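Local coordinates for protein dihydropteroate synthase (Xanthomonas albilineans, PDB 6OFW) that probably joins para-aminobenzoate to 6-hydroxymethyl-7,8-dihydropterin diphosphate, giving 7,8-dihydropteroate on the way to folate, at residues R21-V26 with L259-D264; V142-P147 with L188-F193; G222-R227 with A247-A252. All blocks are in the same frame, centred on the assembly; numbering follows the deposited sequence.

Interaction 1: residues R21-V26 with L259-D264; sequences RVMGIV and LLRVHD. With 22D (4-{[(2-amino-4-oxo-3,4-dihydropteridin-6-yl)methyl]amino}benzoic acid), chain E; SO4 (sulfate ion), chain F.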
loop_
_atom_site.group_PDB
_atom_site.type_symbol
_atom_site.label_atom_id
_atom_site.label_comp_id
_atom_site.label_asym_id
_atom_site.label_seq_id
_atom_site.Cartn_x
_atom_site.Cartn_y
_atom_site.Cartn_z
ATOM N N ARG B 21 13.784 2.447 -5.497
ATOM C CA ARG B 21 14.328 3.371 -4.509
ATOM C C ARG B 21 13.378 4.510 -4.230
ATOM O O ARG B 21 12.520 4.813 -5.048
ATOM C CB ARG B 21 15.712 3.881 -4.972
ATOM C CG ARG B 21 16.742 2.752 -5.172
ATOM C CD ARG B 21 17.184 2.150 -3.856
ATOM N NE ARG B 21 18.108 1.030 -4.028
ATOM C CZ ARG B 21 18.834 0.509 -3.044
ATOM N NH1 ARG B 21 18.743 0.997 -1.812
ATOM N NH2 ARG B 21 19.657 -0.502 -3.283
ATOM N N VAL B 22 13.520 5.134 -3.075
ATOM C CA VAL B 22 12.605 6.212 -2.608
ATOM C C VAL B 22 13.268 7.595 -2.634
ATOM O O VAL B 22 14.281 7.800 -1.976
ATOM C CB VAL B 22 11.974 5.877 -1.241
ATOM C CG1 VAL B 22 11.075 6.978 -0.727
ATOM C CG2 VAL B 22 11.222 4.571 -1.316
ATOM N N MET B 23 12.641 8.501 -3.375
ATOM C CA MET B 23 13.060 9.908 -3.494
ATOM C C MET B 23 12.156 10.753 -2.589
ATOM O O MET B 23 11.004 10.876 -2.890
ATOM C CB MET B 23 13.022 10.366 -4.949
ATOM C CG MET B 23 13.151 11.833 -5.198
ATOM S SD MET B 23 12.818 12.257 -6.939
ATOM C CE MET B 23 14.478 12.424 -7.570
ATOM N N GLY B 24 12.687 11.198 -1.466
ATOM C CA GLY B 24 11.972 12.021 -0.480
ATOM C C GLY B 24 11.775 13.441 -0.963
ATOM O O GLY B 24 12.721 14.055 -1.350
ATOM N N ILE B 25 10.544 13.922 -0.913
ATOM C CA ILE B 25 10.212 15.284 -1.353
ATOM C C ILE B 25 10.584 16.315 -0.303
ATOM O O ILE B 25 10.032 16.297 0.785
ATOM C CB ILE B 25 8.703 15.392 -1.730
ATOM C CG1 ILE B 25 8.387 14.509 -2.960
ATOM C CG2 ILE B 25 8.308 16.874 -1.992
ATOM C CD1 ILE B 25 6.884 14.235 -3.224
ATOM N N VAL B 26 11.447 17.267 -0.659
ATOM C CA VAL B 26 11.811 18.351 0.259
ATOM C C VAL B 26 11.429 19.670 -0.421
ATOM O O VAL B 26 12.142 20.143 -1.304
ATOM C CB VAL B 26 13.302 18.298 0.685
ATOM C CG1 VAL B 26 13.632 19.452 1.637
ATOM C CG2 VAL B 26 13.656 16.943 1.308
ATOM N N LEU B 259 12.328 4.290 -9.254
ATOM C CA LEU B 259 12.460 5.414 -8.314
ATOM C C LEU B 259 11.053 5.953 -8.057
ATOM O O LEU B 259 10.244 6.013 -8.987
ATOM C CB LEU B 259 13.405 6.486 -8.922
ATOM C CG LEU B 259 14.047 7.534 -7.986
ATOM C CD1 LEU B 259 14.871 6.890 -6.858
ATOM C CD2 LEU B 259 14.961 8.464 -8.784
ATOM N N LEU B 260 10.755 6.307 -6.798
ATOM C CA LEU B 260 9.426 6.773 -6.381
ATOM C C LEU B 260 9.527 8.062 -5.623
ATOM O O LEU B 260 10.199 8.116 -4.603
ATOM C CB LEU B 260 8.730 5.673 -5.531
ATOM C CG LEU B 260 8.598 4.310 -6.256
ATOM C CD1 LEU B 260 8.500 3.184 -5.291
ATOM C CD2 LEU B 260 7.462 4.317 -7.274
ATOM N N ARG B 261 8.875 9.114 -6.133
ATOM C CA ARG B 261 8.948 10.465 -5.540
ATOM C C ARG B 261 7.787 10.659 -4.580
ATOM O O ARG B 261 6.641 10.833 -5.020
ATOM C CB ARG B 261 8.975 11.531 -6.667
ATOM C CG ARG B 261 9.243 12.922 -6.140
ATOM C CD ARG B 261 9.351 13.968 -7.240
ATOM N NE ARG B 261 9.539 15.296 -6.644
ATOM C CZ ARG B 261 8.557 16.076 -6.188
ATOM N NH1 ARG B 261 7.289 15.696 -6.296
ATOM N NH2 ARG B 261 8.835 17.249 -5.647
ATOM N N VAL B 262 8.078 10.586 -3.274
ATOM C CA VAL B 262 7.026 10.555 -2.248
ATOM C C VAL B 262 7.212 11.538 -1.083
ATOM O O VAL B 262 8.327 11.896 -0.740
ATOM C CB VAL B 262 6.845 9.091 -1.702
ATOM C CG1 VAL B 262 6.826 8.053 -2.839
ATOM C CG2 VAL B 262 7.923 8.719 -0.690
ATOM N N HIS B 263 6.092 11.924 -0.445
ATOM C CA HIS B 263 6.107 12.722 0.788
ATOM C C HIS B 263 6.240 11.739 1.966
ATOM O O HIS B 263 6.955 12.014 2.932
ATOM C CB HIS B 263 4.782 13.482 0.964
ATOM C CG HIS B 263 4.539 14.527 -0.074
ATOM N ND1 HIS B 263 3.723 14.286 -1.154
ATOM C CD2 HIS B 263 5.009 15.795 -0.153
ATOM C CE1 HIS B 263 3.727 15.401 -1.863
ATOM N NE2 HIS B 263 4.478 16.337 -1.289
ATOM N N ASP B 264 5.549 10.580 1.863
ATOM C CA ASP B 264 5.420 9.589 2.928
ATOM C C ASP B 264 6.448 8.494 2.799
ATOM O O ASP B 264 6.178 7.369 2.361
ATOM C CB ASP B 264 3.978 9.074 2.999
ATOM C CG ASP B 264 3.014 10.238 3.055
ATOM O OD1 ASP B 264 2.837 10.820 4.158
ATOM O OD2 ASP B 264 2.477 10.610 1.996
HETATM C C7 22D E . 7.128 18.275 -8.756
HETATM N N8 22D E . 8.298 17.599 -9.291
HETATM C C8A 22D E . 8.218 16.373 -9.849
HETATM N N1 22D E . 9.365 15.794 -10.302
HETATM C C2 22D E . 9.231 14.643 -10.962
HETATM N N2 22D E . 10.297 14.094 -11.541
HETATM N N3 22D E . 8.043 13.980 -11.102
HETATM C C4 22D E . 6.833 14.409 -10.600
HETATM O O4 22D E . 5.833 13.720 -10.740
HETATM C C4A 22D E . 6.921 15.698 -9.927
HETATM N N5 22D E . 5.790 16.262 -9.368
HETATM C C6 22D E . 5.880 17.428 -8.851
HETATM C C9 22D E . 4.664 18.128 -8.306
HETATM N N10 22D E . 3.661 18.072 -9.351
HETATM C CBX 22D E . 2.301 18.073 -9.146
HETATM C CAR 22D E . 1.444 17.912 -10.234
HETATM C CAT 22D E . 0.092 17.700 -10.030
HETATM C CAQ 22D E . 1.769 18.129 -7.861
HETATM C CAS 22D E . 0.414 17.939 -7.660
HETATM C CBY 22D E . -0.437 17.685 -8.738
HETATM C CBV 22D E . -1.824 17.237 -8.490
HETATM O OAJ 22D E . -2.454 16.776 -9.535
HETATM O OXT 22D E . -2.322 17.314 -7.382
HETATM S S SO4 F . 4.957 18.364 -4.527
HETATM O O1 SO4 F . 6.366 18.764 -4.722
HETATM O O2 SO4 F . 4.803 17.034 -5.018
HETATM O O3 SO4 F . 4.609 18.447 -3.125
HETATM O O4 SO4 F . 4.115 19.272 -5.287
#
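Ile25 lies across the guanidinium of Arg261, its CG1 over the centre of one face at 3.6 Å from CZ, while the pterin of the bound 22D covers the opposite face with N8 3.5 Å from CZ. Guanidinium faces are poor at hydrogen bonding and can stack on a flat ring or an alkyl group, while the N-H groups point outward in the plane. Two of these reach the sulfate: NH1 of Arg261 bonds to O2, and NH2 to O1 in a nearly straight bond (170°). NE forms a salt bridge with Asp61, which helps fix the group's rotation. Extended from CG to NE, Arg261 runs past Met23 SD, 3.7 Å from its CG, and carries the guanidinium out to the pterin. Ile25 CD1 sits almost on the normal of the His263 ring (8° off), 3.6 Å from its centroid, a CH-pi contact over the face. His263 NE2 gives the sulfate O3 a bond of 2.8 Å, and ND1 pairs with Ser224. On the other side of the sheet, Val22 CG1 meets Val262 CG2 at 3.6 Å under helices 242-254 and 265-279. Four backbone bonds, from Leu260 N to Arg21 O through Ile25 N to Val262 O, join the strands in parallel. Pairing of the barrel's first and last strands closes a TIM barrel, here with a pterin site at its C-terminal mouth and a sulfate, probably from the crystallisation liquor, that may mark an anion pocket.

Interaction 2: residues V142-P147 with L188-F193; sequences VLMHMP and LIDPGF. With 22D (4-{[(2-amino-4-oxo-3,4-dihydropteridin-6-yl)methyl]amino}benzoic acid), chain E.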
loop_
_atom_site.group_PDB
_atom_site.type_symbol
_atom_site.label_atom_id
_atom_site.label_comp_id
_atom_site.label_asym_id
_atom_site.label_seq_id
_atom_site.Cartn_x
_atom_site.Cartn_y
_atom_site.Cartn_z
ATOM N N VAL B 142 16.635 13.652 -14.649
ATOM C CA VAL B 142 15.293 13.134 -14.856
ATOM C C VAL B 142 14.637 13.932 -15.964
ATOM O O VAL B 142 14.493 15.147 -15.834
ATOM C CB VAL B 142 14.407 13.196 -13.575
ATOM C CG1 VAL B 142 13.004 12.651 -13.854
ATOM C CG2 VAL B 142 15.063 12.472 -12.410
ATOM N N LEU B 143 14.176 13.227 -17.011
ATOM C CA LEU B 143 13.475 13.777 -18.158
ATOM C C LEU B 143 11.986 13.478 -17.983
ATOM O O LEU B 143 11.550 12.342 -18.164
ATOM C CB LEU B 143 14.023 13.169 -19.474
ATOM C CG LEU B 143 15.523 13.308 -19.756
ATOM C CD1 LEU B 143 15.902 12.625 -21.089
ATOM C CD2 LEU B 143 15.960 14.772 -19.796
ATOM N N MET B 144 11.221 14.479 -17.531
ATOM C CA MET B 144 9.804 14.311 -17.262
ATOM C C MET B 144 8.945 14.784 -18.401
ATOM O O MET B 144 9.331 15.720 -19.104
ATOM C CB MET B 144 9.412 15.093 -15.995
ATOM C CG MET B 144 8.133 14.570 -15.317
ATOM S SD MET B 144 7.477 15.745 -14.084
ATOM C CE MET B 144 6.690 16.902 -15.154
ATOM N N HIS B 145 7.764 14.203 -18.524
ATOM C CA HIS B 145 6.829 14.657 -19.564
ATOM C C HIS B 145 5.806 15.620 -18.970
ATOM O O HIS B 145 5.179 15.288 -18.015
ATOM C CB HIS B 145 6.055 13.507 -20.162
ATOM C CG HIS B 145 4.902 13.966 -20.981
ATOM N ND1 HIS B 145 3.691 14.231 -20.442
ATOM C CD2 HIS B 145 4.772 14.165 -22.303
ATOM C CE1 HIS B 145 2.866 14.593 -21.379
ATOM N NE2 HIS B 145 3.497 14.579 -22.519
ATOM N N MET B 146 5.698 16.788 -19.582
ATOM C CA MET B 146 4.647 17.785 -19.266
ATOM C C MET B 146 4.293 18.499 -20.572
ATOM O O MET B 146 5.185 18.743 -21.332
ATOM C CB MET B 146 4.972 18.717 -18.090
ATOM C CG MET B 146 5.961 19.824 -18.329
ATOM S SD MET B 146 6.136 20.976 -16.936
ATOM C CE MET B 146 4.536 21.752 -16.922
ATOM N N PRO B 147 3.011 18.663 -20.931
ATOM C CA PRO B 147 2.642 19.321 -22.183
ATOM C C PRO B 147 2.912 20.835 -22.149
ATOM O O PRO B 147 2.729 21.400 -21.118
ATOM C CB PRO B 147 1.160 18.969 -22.339
ATOM C CG PRO B 147 0.673 18.773 -20.950
ATOM C CD PRO B 147 1.852 18.233 -20.187
ATOM N N LEU B 188 17.154 9.337 -16.645
ATOM C CA LEU B 188 15.980 8.738 -16.014
ATOM C C LEU B 188 14.829 9.361 -16.761
ATOM O O LEU B 188 14.964 10.471 -17.284
ATOM C CB LEU B 188 15.875 9.065 -14.523
ATOM C CG LEU B 188 16.977 8.499 -13.626
ATOM C CD1 LEU B 188 18.040 9.559 -13.342
ATOM C CD2 LEU B 188 16.388 8.001 -12.329
ATOM N N ILE B 189 13.716 8.651 -16.865
ATOM C CA ILE B 189 12.495 9.204 -17.506
ATOM C C ILE B 189 11.318 9.159 -16.522
ATOM O O ILE B 189 11.350 8.376 -15.608
ATOM C CB ILE B 189 12.197 8.540 -18.847
ATOM C CG1 ILE B 189 11.906 7.056 -18.671
ATOM C CG2 ILE B 189 13.328 8.823 -19.819
ATOM C CD1 ILE B 189 11.488 6.328 -19.924
ATOM N N ASP B 190 10.310 9.971 -16.764
ATOM C CA ASP B 190 9.177 10.075 -15.833
ATOM C C ASP B 190 7.943 10.503 -16.617
ATOM O O ASP B 190 7.997 11.541 -17.208
ATOM C CB ASP B 190 9.550 11.070 -14.741
ATOM C CG ASP B 190 8.485 11.339 -13.691
ATOM O OD1 ASP B 190 7.344 11.013 -13.935
ATOM O OD2 ASP B 190 8.869 11.817 -12.653
ATOM N N PRO B 191 6.816 9.780 -16.512
ATOM C CA PRO B 191 5.612 10.115 -17.247
ATOM C C PRO B 191 4.937 11.409 -16.790
ATOM O O PRO B 191 4.027 11.821 -17.418
ATOM C CB PRO B 191 4.688 8.918 -16.993
ATOM C CG PRO B 191 5.157 8.336 -15.710
ATOM C CD PRO B 191 6.638 8.621 -15.646
ATOM N N GLY B 192 5.416 11.986 -15.694
ATOM C CA GLY B 192 4.839 13.222 -15.176
ATOM C C GLY B 192 3.399 13.091 -14.754
ATOM O O GLY B 192 2.523 13.778 -15.297
ATOM N N PHE B 193 3.130 12.204 -13.777
ATOM C CA PHE B 193 1.755 12.037 -13.286
ATOM C C PHE B 193 1.218 13.363 -12.783
ATOM O O PHE B 193 1.935 14.076 -12.099
ATOM C CB PHE B 193 1.664 10.945 -12.198
ATOM C CG PHE B 193 1.908 9.539 -12.712
ATOM C CD1 PHE B 193 0.963 8.897 -13.510
ATOM C CD2 PHE B 193 3.073 8.855 -12.391
ATOM C CE1 PHE B 193 1.197 7.596 -13.993
ATOM C CE2 PHE B 193 3.297 7.554 -12.859
ATOM C CZ PHE B 193 2.367 6.937 -13.661
HETATM C C7 22D E . 7.128 18.275 -8.756
HETATM N N8 22D E . 8.298 17.599 -9.291
HETATM C C8A 22D E . 8.218 16.373 -9.849
HETATM N N1 22D E . 9.365 15.794 -10.302
HETATM C C2 22D E . 9.231 14.643 -10.962
HETATM N N2 22D E . 10.297 14.094 -11.541
HETATM N N3 22D E . 8.043 13.980 -11.102
HETATM C C4 22D E . 6.833 14.409 -10.600
HETATM O O4 22D E . 5.833 13.720 -10.740
HETATM C C4A 22D E . 6.921 15.698 -9.927
HETATM N N5 22D E . 5.790 16.262 -9.368
HETATM C C6 22D E . 5.880 17.428 -8.851
HETATM C C9 22D E . 4.664 18.128 -8.306
HETATM N N10 22D E . 3.661 18.072 -9.351
HETATM C CBX 22D E . 2.301 18.073 -9.146
HETATM C CAR 22D E . 1.444 17.912 -10.234
HETATM C CAT 22D E . 0.092 17.700 -10.030
HETATM C CAQ 22D E . 1.769 18.129 -7.861
HETATM C CAS 22D E . 0.414 17.939 -7.660
HETATM C CBY 22D E . -0.437 17.685 -8.738
HETATM C CBV 22D E . -1.824 17.237 -8.490
HETATM O OAJ 22D E . -2.454 16.776 -9.535
HETATM O OXT 22D E . -2.322 17.314 -7.382
#
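Met144 CG lies over one face of the Asp190 carboxylate, 3.6 Å from its CG, while the two oxygens of that flat group bond to different partners. OD2 accepts from N3 of 22D at 2.8 Å and from its amino N2 at 2.9 Å. The other oxygen, OD1, is met from above the carboxylate plane by Gly192 N, an Asx turn that helps hold the group's rotation. With CG opposite the backbone N (chi1 -157°) and the next torsion also extended, Met144 SD is carried out to the pterin, 3.5 Å from N3. Val142 CG1 adds to this lining, 3.9 Å from Asp190 CB and beside the pterin amino N2. Glycine suits position 192, where phi is positive and the CA sits against Met144 CG and the carbonyl of His145. Beneath the side chains the strands run parallel, with Leu143 N bonded to Leu188 O and His145 N to Asp190 O. On the reverse face Leu143 and Ile189 turn toward helix 162-179. The ring of His145 leads away from the contact, where ND1 is hydrogen-bonded to Lys197 NZ. One carboxylate oxygen shared by two N-H groups of the pterin implies recognition of its donor edge, and a negative charge there would probably favour a protonated N3.

Interaction 3: residues G222-R227 with A247-A252; sequences GLSRKR and AAHLLA. With 22D (4-{[(2-amino-4-oxo-3,4-dihydropteridin-6-yl)methyl]amino}benzoic acid), chain E.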
loop_
_atom_site.group_PDB
_atom_site.type_symbol
_atom_site.label_atom_id
_atom_site.label_comp_id
_atom_site.label_asym_id
_atom_site.label_seq_id
_atom_site.Cartn_x
_atom_site.Cartn_y
_atom_site.Cartn_z
ATOM N N GLY B 222 5.919 9.663 -9.662
ATOM C CA GLY B 222 5.524 10.540 -8.559
ATOM C C GLY B 222 4.020 10.748 -8.554
ATOM O O GLY B 222 3.566 11.493 -9.341
ATOM N N LEU B 223 3.296 10.067 -7.678
ATOM C CA LEU B 223 1.831 10.201 -7.571
ATOM C C LEU B 223 1.502 10.642 -6.150
ATOM O O LEU B 223 0.358 10.630 -5.817
ATOM C CB LEU B 223 1.157 8.867 -7.864
ATOM C CG LEU B 223 1.308 8.332 -9.281
ATOM C CD1 LEU B 223 2.120 7.063 -9.293
ATOM C CD2 LEU B 223 -0.030 8.082 -9.931
ATOM N N SER B 224 2.519 11.082 -5.419
ATOM C CA SER B 224 2.386 11.413 -4.000
ATOM C C SER B 224 1.326 12.479 -3.703
ATOM O O SER B 224 1.528 13.580 -4.087
ATOM C CB SER B 224 3.696 11.760 -3.400
ATOM O OG SER B 224 3.568 11.755 -2.030
ATOM N N ARG B 225 0.264 12.066 -3.031
ATOM C CA ARG B 225 -0.853 12.880 -2.518
ATOM C C ARG B 225 -1.489 13.742 -3.604
ATOM O O ARG B 225 -2.061 14.792 -3.306
ATOM C CB ARG B 225 -0.369 13.786 -1.374
ATOM C CG ARG B 225 0.288 13.048 -0.208
ATOM C CD ARG B 225 0.710 14.073 0.804
ATOM N NE ARG B 225 1.247 13.439 2.004
ATOM C CZ ARG B 225 1.571 14.110 3.093
ATOM N NH1 ARG B 225 1.413 15.429 3.142
ATOM N NH2 ARG B 225 2.050 13.473 4.148
ATOM N N LYS B 226 -1.357 13.315 -4.852
ATOM C CA LYS B 226 -1.817 14.071 -5.998
ATOM C C LYS B 226 -3.337 14.027 -6.139
ATOM O O LYS B 226 -3.997 13.133 -5.606
ATOM C CB LYS B 226 -1.062 13.617 -7.270
ATOM C CG LYS B 226 0.363 14.209 -7.309
ATOM C CD LYS B 226 1.104 13.959 -8.607
ATOM C CE LYS B 226 2.453 14.629 -8.549
ATOM N NZ LYS B 226 3.297 14.332 -9.738
ATOM N N ARG B 227 -3.895 15.047 -6.807
ATOM C CA ARG B 227 -5.341 15.165 -6.986
ATOM C C ARG B 227 -5.975 13.897 -7.580
ATOM O O ARG B 227 -7.040 13.523 -7.133
ATOM C CB ARG B 227 -5.662 16.420 -7.800
ATOM C CG ARG B 227 -7.157 16.673 -8.025
ATOM C CD ARG B 227 -7.393 17.749 -9.069
ATOM N NE ARG B 227 -7.251 19.094 -8.505
ATOM C CZ ARG B 227 -6.178 19.866 -8.649
ATOM N NH1 ARG B 227 -5.133 19.443 -9.353
ATOM N NH2 ARG B 227 -6.144 21.072 -8.098
ATOM N N ALA B 247 -0.171 2.864 -2.084
ATOM C CA ALA B 247 -0.644 1.830 -3.013
ATOM C C ALA B 247 -0.234 2.134 -4.452
ATOM O O ALA B 247 0.247 1.237 -5.140
ATOM C CB ALA B 247 -2.150 1.695 -2.929
ATOM N N ALA B 248 -0.406 3.393 -4.913
ATOM C CA ALA B 248 -0.032 3.807 -6.286
ATOM C C ALA B 248 1.446 3.595 -6.521
ATOM O O ALA B 248 1.834 3.069 -7.567
ATOM C CB ALA B 248 -0.403 5.280 -6.520
ATOM N N HIS B 249 2.268 3.960 -5.536
ATOM C CA HIS B 249 3.717 3.788 -5.645
ATOM C C HIS B 249 4.143 2.326 -5.637
ATOM O O HIS B 249 5.052 1.969 -6.397
ATOM C CB HIS B 249 4.463 4.616 -4.609
ATOM C CG HIS B 249 4.344 6.085 -4.898
ATOM N ND1 HIS B 249 3.787 6.959 -3.990
ATOM C CD2 HIS B 249 4.682 6.771 -6.009
ATOM C CE1 HIS B 249 3.807 8.142 -4.566
ATOM N NE2 HIS B 249 4.334 8.079 -5.784
ATOM N N LEU B 250 3.452 1.462 -4.859
ATOM C CA LEU B 250 3.741 0.031 -4.878
ATOM C C LEU B 250 3.400 -0.537 -6.235
ATOM O O LEU B 250 4.197 -1.299 -6.784
ATOM C CB LEU B 250 2.951 -0.699 -3.764
ATOM C CG LEU B 250 3.146 -2.218 -3.671
ATOM C CD1 LEU B 250 4.642 -2.578 -3.542
ATOM C CD2 LEU B 250 2.304 -2.808 -2.526
ATOM N N LEU B 251 2.236 -0.151 -6.813
ATOM C CA LEU B 251 1.828 -0.592 -8.151
ATOM C C LEU B 251 2.814 -0.105 -9.217
ATOM O O LEU B 251 3.122 -0.853 -10.153
ATOM C CB LEU B 251 0.386 -0.106 -8.492
ATOM C CG LEU B 251 -0.745 -0.648 -7.602
ATOM C CD1 LEU B 251 -2.042 0.062 -7.873
ATOM C CD2 LEU B 251 -0.934 -2.147 -7.792
ATOM N N ALA B 252 3.302 1.143 -9.079
ATOM C CA ALA B 252 4.288 1.723 -10.011
ATOM C C ALA B 252 5.574 0.885 -9.952
ATOM O O ALA B 252 6.068 0.472 -11.010
ATOM C CB ALA B 252 4.576 3.188 -9.644
HETATM C C7 22D E . 7.128 18.275 -8.756
HETATM N N8 22D E . 8.298 17.599 -9.291
HETATM C C8A 22D E . 8.218 16.373 -9.849
HETATM N N1 22D E . 9.365 15.794 -10.302
HETATM C C2 22D E . 9.231 14.643 -10.962
HETATM N N2 22D E . 10.297 14.094 -11.541
HETATM N N3 22D E . 8.043 13.980 -11.102
HETATM C C4 22D E . 6.833 14.409 -10.600
HETATM O O4 22D E . 5.833 13.720 -10.740
HETATM C C4A 22D E . 6.921 15.698 -9.927
HETATM N N5 22D E . 5.790 16.262 -9.368
HETATM C C6 22D E . 5.880 17.428 -8.851
HETATM C C9 22D E . 4.664 18.128 -8.306
HETATM N N10 22D E . 3.661 18.072 -9.351
HETATM C CBX 22D E . 2.301 18.073 -9.146
HETATM C CAR 22D E . 1.444 17.912 -10.234
HETATM C CAT 22D E . 0.092 17.700 -10.030
HETATM C CAQ 22D E . 1.769 18.129 -7.861
HETATM C CAS 22D E . 0.414 17.939 -7.660
HETATM C CBY 22D E . -0.437 17.685 -8.738
HETATM C CBV 22D E . -1.824 17.237 -8.490
HETATM O OAJ 22D E . -2.454 16.776 -9.535
HETATM O OXT 22D E . -2.322 17.314 -7.382
#
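The loop after strand 220-221, which ends at the start of helix 227-233, forms part of the ligand site at the C-terminal end of the barrel, and His249 of helix 242-254 bonds to it. The histidine spans the gap between helix and loop: with CG opposite its own carbonyl carbon (chi1 -69°), the ring is carried to the loop and NE2 accepts from Leu223 N at 2.9 Å. That bond is nearly straight at hydrogen (169°), although the donor lies 27° out of the ring plane. The neighbouring CE1 touches Ser224 N at the ring edge. Beside the histidine, Leu223 CB rests on Ala248 CB at 4.1 Å; the small alanine lets the loop come close to the helix. The same helix also packs on the second subunit, Leu250 against Leu250 of that chain. Ser224 turns its hydroxyl to His263. From the same loop Lys226 reaches back with an extended chain that runs along one face of the 22D benzoate ring, CE 3.5 Å from CBX. Its NZ meets 22D O4 at 2.8 Å and N5 at 3.2 Å, and is also bonded to the carbonyls of Gly222 and Phe193. One residue on, Arg227 N gives OXT of the 22D carboxylate a bond of 2.8 Å. Glycine at 222 suits the tight space beside O4. Accepting at NE2 implies that this nitrogen carries no proton, so NE2 of His249 acts as acceptor for a backbone N-H, while the lysine charge, held by two carbonyls, would probably polarise the pterin oxygen.

In the fold
All three contacts are buried, and all reach 22D, but each handles a different part of it. Interactions 1 and 2 pair neighbouring parallel strands of the same barrel sheet and touch through Leu259 and Leu188. Interaction 1 offers a cation to a pterin face and a sulfate, whereas interaction 2 offers an anion to the pterin's donor edge. Interaction 3 lies farther from the chain centre and joins a loop to a helix by one side-chain-to-backbone bond; of the six segments, only its 247-252 meets the second subunit. Ser224 with His263 and Arg225 with Asp264 tie it to interaction 1, and Lys226 with the Phe193 carbonyl ties it to interaction 2.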